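Local coordinates for probable aspartate aminotransferase 2 (Methanococcus jannaschii, PDB 2Z61), which catalyses the pyridoxal phosphate-dependent transfer of an amino group from alanine to a furancarboxaldehyde phosphate in methanofuran biosynthesis, at residues A[163-168]-A[345-350]; A[196-201]-A[284-289]; A[290-295]-A[360-365]. One frame throughout, in Å; residues are numbered along the deposited sequence.

Interaction 1: A[163-168]-A[345-350]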
# COMPACT_ATOMS: atom_id res chain seq x y z
N PRO A 163 -11.53 -2.75 20.31
CA PRO A 163 -12.40 -3.94 20.30
C PRO A 163 -12.00 -4.87 19.16
O PRO A 163 -11.44 -4.43 18.15
CB PRO A 163 -13.80 -3.34 20.14
CG PRO A 163 -13.57 -2.03 19.48
CD PRO A 163 -12.31 -1.52 20.15
N SER A 164 -12.29 -6.16 19.32
CA SER A 164 -11.91 -7.16 18.33
C SER A 164 -12.86 -7.49 17.20
O SER A 164 -14.07 -7.35 17.30
CB SER A 164 -11.75 -8.53 18.98
OG SER A 164 -13.02 -9.02 19.39
N ASN A 165 -12.31 -7.80 16.13
CA ASN A 165 -13.03 -8.40 15.03
C ASN A 165 -12.64 -9.75 15.10
O ASN A 165 -11.45 -9.73 15.02
CB ASN A 165 -12.76 -7.62 13.73
CG ASN A 165 -12.91 -8.47 12.49
OD1 ASN A 165 -13.77 -9.35 12.43
ND2 ASN A 165 -12.08 -8.21 11.49
N PRO A 166 -13.40 -10.82 15.17
CA PRO A 166 -14.82 -10.98 15.13
C PRO A 166 -15.62 -10.81 16.43
O PRO A 166 -16.93 -10.71 16.31
CB PRO A 166 -14.93 -12.45 14.73
CG PRO A 166 -13.78 -13.10 15.40
CD PRO A 166 -12.71 -12.06 15.50
N LEU A 167 -15.10 -10.80 17.64
CA LEU A 167 -15.88 -10.75 18.88
C LEU A 167 -16.69 -9.51 19.23
O LEU A 167 -17.77 -9.62 19.79
CB LEU A 167 -14.95 -11.09 20.05
CG LEU A 167 -14.29 -12.47 19.95
CD1 LEU A 167 -13.20 -12.62 21.00
CD2 LEU A 167 -15.35 -13.54 20.12
N GLY A 168 -16.19 -8.32 18.91
CA GLY A 168 -16.92 -7.12 19.24
C GLY A 168 -16.75 -6.77 20.71
O GLY A 168 -17.45 -5.92 21.26
N TYR A 345 -19.53 -21.13 16.09
CA TYR A 345 -19.87 -19.72 15.96
C TYR A 345 -20.10 -19.15 14.53
O TYR A 345 -19.81 -19.80 13.52
CB TYR A 345 -18.75 -18.96 16.59
CG TYR A 345 -18.57 -19.25 18.07
CD1 TYR A 345 -18.01 -20.45 18.52
CD2 TYR A 345 -18.94 -18.30 19.01
CE1 TYR A 345 -17.83 -20.68 19.89
CE2 TYR A 345 -18.76 -18.52 20.38
CZ TYR A 345 -18.20 -19.72 20.81
OH TYR A 345 -18.02 -19.94 22.16
N ILE A 346 -20.61 -17.92 14.49
CA ILE A 346 -20.82 -17.18 13.26
C ILE A 346 -20.73 -15.69 13.61
O ILE A 346 -21.07 -15.28 14.72
CB ILE A 346 -22.22 -17.44 12.64
CG1 ILE A 346 -23.31 -16.82 13.52
CG2 ILE A 346 -22.44 -18.93 12.45
CD1 ILE A 346 -24.67 -16.74 12.84
N ARG A 347 -20.27 -14.89 12.66
CA ARG A 347 -20.16 -13.46 12.91
C ARG A 347 -21.30 -12.72 12.22
O ARG A 347 -21.56 -12.93 11.03
CB ARG A 347 -18.83 -12.89 12.41
CG ARG A 347 -18.63 -11.41 12.76
CD ARG A 347 -17.44 -10.80 12.03
NE ARG A 347 -17.77 -10.44 10.65
CZ ARG A 347 -16.92 -9.88 9.80
NH1 ARG A 347 -15.68 -9.61 10.17
NH2 ARG A 347 -17.32 -9.58 8.56
N ILE A 348 -21.97 -11.88 12.99
CA ILE A 348 -23.06 -11.07 12.46
C ILE A 348 -22.59 -9.63 12.48
O ILE A 348 -22.16 -9.12 13.52
CB ILE A 348 -24.34 -11.20 13.31
CG1 ILE A 348 -25.00 -12.56 13.06
CG2 ILE A 348 -25.31 -10.07 12.98
CD1 ILE A 348 -26.34 -12.74 13.76
N SER A 349 -22.66 -8.98 11.33
CA SER A 349 -22.26 -7.58 11.23
C SER A 349 -23.50 -6.72 11.08
O SER A 349 -24.31 -6.95 10.19
CB SER A 349 -21.36 -7.37 10.02
OG SER A 349 -21.24 -5.99 9.72
N TYR A 350 -23.66 -5.73 11.95
CA TYR A 350 -24.82 -4.86 11.84
C TYR A 350 -24.47 -3.55 11.15
O TYR A 350 -25.03 -2.49 11.45
CB TYR A 350 -25.45 -4.61 13.22
CG TYR A 350 -24.51 -4.28 14.35
CD1 TYR A 350 -24.11 -2.97 14.61
CD2 TYR A 350 -24.05 -5.28 15.21
CE1 TYR A 350 -23.30 -2.66 15.70
CE2 TYR A 350 -23.24 -4.98 16.30
CZ TYR A 350 -22.87 -3.67 16.54
OH TYR A 350 -22.07 -3.38 17.62
O HOH W 1 -14.06 -8.46 8.79
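Asn165 and Arg347 meet in the active site of a fold-type I aminotransferase, where a loop following strand 155-161 faces strand 346-349 of a small antiparallel sheet. NH1 of Arg347 donates to OD1 of Asn165 at 3.0 Å, with a bent N-H...O angle of 139°. The oxygen lies almost in the guanidinium plane, at its edge, whereas NH1 stands above the plane of the amide carbonyl; the amide and guanidinium planes are 48° apart. Beside this polar bond, CB of Pro166 packs against CD of Arg347 at 4.0 Å, and O of Pro166 approaches CG of Arg347 at the same distance. The arginine is extended through its first two torsions and then bends at chi3 (80°), beyond the point where CD meets Pro166, which brings NH1 to the amide oxygen of Asn165.

One step outward, ND2 of Asn165 hydrogen-bonds to O3 of the pyridoxal phosphate-modified lysine at position 222, so the amide joins the arginine to the cofactor. Arg347 probably corresponds to the arginine that binds the substrate alpha-carboxylate in aminotransferases of this family, and a similar role here would be consistent with its position. Its NH2 makes a weak bond to O of Glu35, and Tyr308 touches both Asn165 and Arg347. A water modelled 2.4 Å from NH1 of Arg347 is too close to be trusted.

The loop that presents the asparagine is sharply shaped: the peptide bonds before Pro163 and Pro166 are both cis, and N of Asn165 is held by OD1 of Asn161. Strand 346-349 is paired through Arg347 with Thr333 and through Ile348 with Val309. The turn then closes on itself, with N of Gly168 bonded to O of Ser164 at 2.8 Å.

Interaction 2: A[196-201]-A[284-289]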
# COMPACT_ATOMS: atom_id res chain seq x y z
N VAL A 196 -17.31 2.23 20.61
CA VAL A 196 -17.55 1.55 21.88
C VAL A 196 -18.84 2.13 22.45
O VAL A 196 -18.96 3.34 22.60
CB VAL A 196 -16.36 1.75 22.84
CG1 VAL A 196 -16.69 1.18 24.21
CG2 VAL A 196 -15.14 1.06 22.27
N TYR A 197 -19.78 1.26 22.80
CA TYR A 197 -21.08 1.71 23.28
C TYR A 197 -21.33 1.64 24.79
O TYR A 197 -22.31 2.18 25.28
CB TYR A 197 -22.17 0.94 22.53
CG TYR A 197 -21.84 0.79 21.06
CD1 TYR A 197 -21.53 -0.45 20.52
CD2 TYR A 197 -21.76 1.91 20.22
CE1 TYR A 197 -21.14 -0.59 19.19
CE2 TYR A 197 -21.37 1.79 18.88
CZ TYR A 197 -21.06 0.54 18.38
OH TYR A 197 -20.65 0.41 17.07
N GLU A 198 -20.44 0.97 25.51
CA GLU A 198 -20.54 0.85 26.96
C GLU A 198 -19.14 0.92 27.57
O GLU A 198 -18.25 0.17 27.18
CB GLU A 198 -21.18 -0.47 27.36
CG GLU A 198 -22.69 -0.51 27.31
CD GLU A 198 -23.25 -1.81 27.86
OE1 GLU A 198 -22.97 -2.12 29.03
OE2 GLU A 198 -23.96 -2.52 27.11
N GLY A 199 -18.95 1.83 28.51
CA GLY A 199 -17.65 1.94 29.15
C GLY A 199 -16.75 3.03 28.58
O GLY A 199 -17.22 4.05 28.08
N LYS A 200 -15.44 2.79 28.66
CA LYS A 200 -14.45 3.75 28.19
C LYS A 200 -13.53 3.17 27.11
O LYS A 200 -13.26 1.96 27.10
CB LYS A 200 -13.59 4.20 29.37
CG LYS A 200 -14.35 4.33 30.68
CD LYS A 200 -13.44 4.09 31.87
CE LYS A 200 -14.23 4.03 33.17
NZ LYS A 200 -13.37 3.62 34.30
N CYS A 201 -13.06 4.03 26.22
CA CYS A 201 -12.14 3.63 25.16
C CYS A 201 -10.78 3.34 25.80
O CYS A 201 -10.17 4.22 26.41
CB CYS A 201 -12.00 4.74 24.11
SG CYS A 201 -13.47 5.04 23.10
N ARG A 284 -28.01 1.43 18.37
CA ARG A 284 -29.42 1.06 18.27
C ARG A 284 -29.49 -0.30 17.56
O ARG A 284 -30.27 -1.17 17.94
CB ARG A 284 -30.20 2.10 17.46
CG ARG A 284 -31.71 1.98 17.62
CD ARG A 284 -32.45 3.02 16.81
NE ARG A 284 -33.35 2.45 15.81
CZ ARG A 284 -33.25 2.67 14.50
NH1 ARG A 284 -32.29 3.45 14.04
NH2 ARG A 284 -34.11 2.11 13.66
N ARG A 285 -28.66 -0.46 16.54
CA ARG A 285 -28.61 -1.70 15.78
C ARG A 285 -28.08 -2.85 16.64
O ARG A 285 -28.63 -3.95 16.63
CB ARG A 285 -27.71 -1.53 14.57
CG ARG A 285 -28.12 -0.40 13.64
CD ARG A 285 -27.03 -0.13 12.63
NE ARG A 285 -27.45 0.75 11.56
CZ ARG A 285 -26.66 1.10 10.55
NH1 ARG A 285 -25.42 0.63 10.49
NH2 ARG A 285 -27.12 1.90 9.59
N ARG A 286 -27.01 -2.58 17.38
CA ARG A 286 -26.40 -3.59 18.23
C ARG A 286 -27.42 -4.18 19.23
O ARG A 286 -27.43 -5.39 19.48
CB ARG A 286 -25.22 -2.98 18.98
CG ARG A 286 -24.67 -3.84 20.09
CD ARG A 286 -23.65 -3.07 20.91
NE ARG A 286 -24.30 -2.34 21.99
CZ ARG A 286 -24.25 -2.69 23.27
NH1 ARG A 286 -23.59 -3.78 23.63
NH2 ARG A 286 -24.86 -1.94 24.17
N ARG A 287 -28.26 -3.32 19.78
CA ARG A 287 -29.26 -3.75 20.74
C ARG A 287 -30.33 -4.62 20.07
O ARG A 287 -30.80 -5.59 20.66
CB ARG A 287 -29.91 -2.54 21.41
CG ARG A 287 -28.98 -1.78 22.35
CD ARG A 287 -29.63 -0.52 22.91
NE ARG A 287 -28.69 0.31 23.66
CZ ARG A 287 -28.08 -0.07 24.78
NH1 ARG A 287 -28.31 -1.27 25.30
NH2 ARG A 287 -27.22 0.75 25.38
N LEU A 288 -30.69 -4.27 18.84
CA LEU A 288 -31.68 -5.03 18.09
C LEU A 288 -31.14 -6.43 17.86
O LEU A 288 -31.86 -7.42 18.01
CB LEU A 288 -31.96 -4.36 16.74
CG LEU A 288 -33.19 -4.80 15.94
CD1 LEU A 288 -32.95 -4.51 14.47
CD2 LEU A 288 -33.47 -6.28 16.13
N VAL A 289 -29.86 -6.52 17.49
CA VAL A 289 -29.23 -7.81 17.23
C VAL A 289 -29.12 -8.65 18.50
O VAL A 289 -29.28 -9.87 18.45
CB VAL A 289 -27.81 -7.63 16.63
CG1 VAL A 289 -27.08 -8.96 16.63
CG2 VAL A 289 -27.91 -7.10 15.20
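With CG of Arg286 trans to the backbone N (chi1 169°), the chain leaves its helix toward Tyr197, and a bend at chi3 (88°) carries the guanidinium past the ring to Glu198. The tyrosine and arginine side chains pass alongside each other, pointing opposite ways: CD of the arginine comes 3.4 Å from CD1 of the tyrosine, while CB of Tyr197 lies over one face of the guanidinium. At the edge of that group, NH2 of Arg286 forms a salt bridge to OE2 of Glu198 at 3.1 Å. The bond is fairly straight (157°) and uses the anti lone pair of the carboxylate oxygen.

The rest of the guanidinium is held as well, NE by OD1 of Asp283 in a salt bridge and NH1 by O of Pro303, which fixes its rotation. NH2 of Arg286 also stands 3.5 Å above the guanidinium plane of Arg287, a like-charge approach that the carboxylates of Glu198 and Asp283 probably ease. Tyr197 OH reaches O of Ala306. The contact thereby fastens the loop between strands 185-189 and 214-219 to the long helix 269-295, close to the residues leading into strand 308-309.

Interaction 3: A[290-295]-A[360-365]; sequences LKYVKD and GLERIK
Asp295, whose OD1 lies 4.5 Å from CE of Lys365 on the facing helix, is engaged on its own helix by a salt bridge one turn back: NZ of Lys291 binds OD2 of Asp295 at 3.2 Å, on its anti lone pair. The ammonium of the extended Lys365 stays 4.8 Å from OD1 of Asp295, measured from NZ, so any attraction between the two charges would act over a distance, without a salt bridge.

Tyr292 carries most of the packing. CB of Leu361 sits over one face of its ring, 3.8 Å from the centroid and 24° off the normal, a CH-pi contact offset toward CD2 and CE2. CD1 of the same leucine reaches CG of Tyr292 at 3.7 Å. Glu362 comes from the side instead: bent at chi2 (-70°), it places OE1 in the ring plane, 3.4 Å from CE2 of Tyr292, with the carboxylate nearly perpendicular to the ring.

The two helical segments run almost parallel (7°) with axes 10.7 Å apart, a wide spacing bridged by the tyrosine. This surface contact joins the C-terminal end of helix 269-295 to helix 354-368, which follows strand 346-349, while NH1 of Arg363 hydrogen-bonds to O of Lys328 at the end of helix 317-328.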
# COMPACT_ATOMS: atom_id res chain seq x y z
N LEU A 290 -28.83 -8.00 19.62
CA LEU A 290 -28.69 -8.71 20.89
C LEU A 290 -30.01 -9.23 21.41
O LEU A 290 -30.06 -10.29 22.03
CB LEU A 290 -28.04 -7.81 21.94
CG LEU A 290 -26.56 -7.50 21.70
CD1 LEU A 290 -26.07 -6.52 22.75
CD2 LEU A 290 -25.77 -8.80 21.76
N LYS A 291 -31.09 -8.49 21.15
CA LYS A 291 -32.41 -8.92 21.60
C LYS A 291 -32.76 -10.25 20.95
O LYS A 291 -33.18 -11.18 21.64
CB LYS A 291 -33.47 -7.86 21.25
CG LYS A 291 -34.87 -8.19 21.75
CD LYS A 291 -35.52 -9.33 20.95
CE LYS A 291 -36.76 -9.90 21.63
NZ LYS A 291 -36.42 -10.87 22.71
N TYR A 292 -32.58 -10.35 19.64
CA TYR A 292 -32.89 -11.59 18.92
C TYR A 292 -31.96 -12.73 19.31
O TYR A 292 -32.41 -13.86 19.49
CB TYR A 292 -32.83 -11.38 17.41
CG TYR A 292 -34.06 -10.72 16.82
CD1 TYR A 292 -34.40 -9.41 17.15
CD2 TYR A 292 -34.87 -11.40 15.91
CE1 TYR A 292 -35.52 -8.79 16.59
CE2 TYR A 292 -35.99 -10.80 15.34
CZ TYR A 292 -36.31 -9.49 15.68
OH TYR A 292 -37.41 -8.88 15.12
N VAL A 293 -30.67 -12.44 19.42
CA VAL A 293 -29.69 -13.45 19.78
C VAL A 293 -30.06 -14.14 21.09
O VAL A 293 -29.97 -15.36 21.21
CB VAL A 293 -28.28 -12.83 19.89
CG1 VAL A 293 -27.30 -13.82 20.49
CG2 VAL A 293 -27.80 -12.40 18.52
N LYS A 294 -30.49 -13.36 22.07
CA LYS A 294 -30.88 -13.92 23.36
C LYS A 294 -32.17 -14.70 23.17
O LYS A 294 -32.40 -15.73 23.81
CB LYS A 294 -31.08 -12.81 24.40
CG LYS A 294 -31.24 -13.32 25.82
CD LYS A 294 -31.49 -12.19 26.80
CE LYS A 294 -32.85 -11.53 26.56
NZ LYS A 294 -33.19 -10.57 27.64
N ASP A 295 -33.01 -14.20 22.27
CA ASP A 295 -34.28 -14.83 21.96
C ASP A 295 -34.00 -16.17 21.27
O ASP A 295 -34.64 -17.18 21.56
CB ASP A 295 -35.07 -13.91 21.03
CG ASP A 295 -36.51 -14.35 20.85
OD1 ASP A 295 -36.73 -15.41 20.23
OD2 ASP A 295 -37.41 -13.62 21.32
N GLY A 360 -33.68 -9.34 8.30
CA GLY A 360 -32.67 -10.37 8.31
C GLY A 360 -32.81 -11.25 9.54
O GLY A 360 -32.76 -12.47 9.45
N LEU A 361 -32.98 -10.62 10.70
CA LEU A 361 -33.13 -11.36 11.94
C LEU A 361 -34.45 -12.13 11.96
O LEU A 361 -34.51 -13.27 12.40
CB LEU A 361 -33.04 -10.40 13.14
CG LEU A 361 -31.65 -9.85 13.45
CD1 LEU A 361 -31.73 -8.83 14.58
CD2 LEU A 361 -30.72 -10.99 13.84
N GLU A 362 -35.51 -11.49 11.47
CA GLU A 362 -36.82 -12.14 11.42
C GLU A 362 -36.76 -13.42 10.60
O GLU A 362 -37.30 -14.45 11.00
CB GLU A 362 -37.86 -11.18 10.84
CG GLU A 362 -38.41 -10.17 11.83
CD GLU A 362 -39.29 -10.81 12.90
OE1 GLU A 362 -38.80 -11.68 13.65
OE2 GLU A 362 -40.48 -10.43 12.99
N ARG A 363 -36.09 -13.36 9.45
CA ARG A 363 -35.97 -14.54 8.59
C ARG A 363 -35.28 -15.66 9.35
O ARG A 363 -35.71 -16.81 9.29
CB ARG A 363 -35.15 -14.21 7.34
CG ARG A 363 -35.82 -13.24 6.39
CD ARG A 363 -35.00 -13.08 5.11
NE ARG A 363 -35.57 -12.08 4.21
CZ ARG A 363 -35.04 -11.76 3.03
NH1 ARG A 363 -33.93 -12.35 2.61
NH2 ARG A 363 -35.62 -10.83 2.28
N ILE A 364 -34.21 -15.33 10.07
CA ILE A 364 -33.48 -16.32 10.84
C ILE A 364 -34.39 -16.95 11.90
O ILE A 364 -34.28 -18.14 12.19
CB ILE A 364 -32.24 -15.69 11.53
CG1 ILE A 364 -31.29 -15.13 10.48
CG2 ILE A 364 -31.53 -16.74 12.38
CD1 ILE A 364 -30.10 -14.38 11.05
N LYS A 365 -35.28 -16.15 12.46
CA LYS A 365 -36.21 -16.65 13.46
C LYS A 365 -37.16 -17.64 12.79
O LYS A 365 -37.58 -18.62 13.41
CB LYS A 365 -37.02 -15.51 14.08
CG LYS A 365 -38.00 -15.96 15.16
CD LYS A 365 -38.76 -14.79 15.76
CE LYS A 365 -39.70 -15.24 16.87
NZ LYS A 365 -40.45 -14.10 17.48

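In the fold
From the N terminus, 163-168 comes first and waits for its partner longest. Segment 196-201 follows, and interaction 2 closes at 284-289, entirely within the span of interaction 1. The last turns of the same helix, 290-295, open interaction 3. Interaction 1 closes at 345-350 before interaction 3 does at 360-365, so these two cross, while interactions 2 and 3 stand in series. Loops flanking the strands of the seven-stranded sheet are thus tied to the small antiparallel sheet and to helix 269-295, and that helix to helix 354-368. Tyr350 packs on Tyr197 and Arg286, joining interactions 1 and 2; Leu288 and Leu361 join interactions 2 and 3.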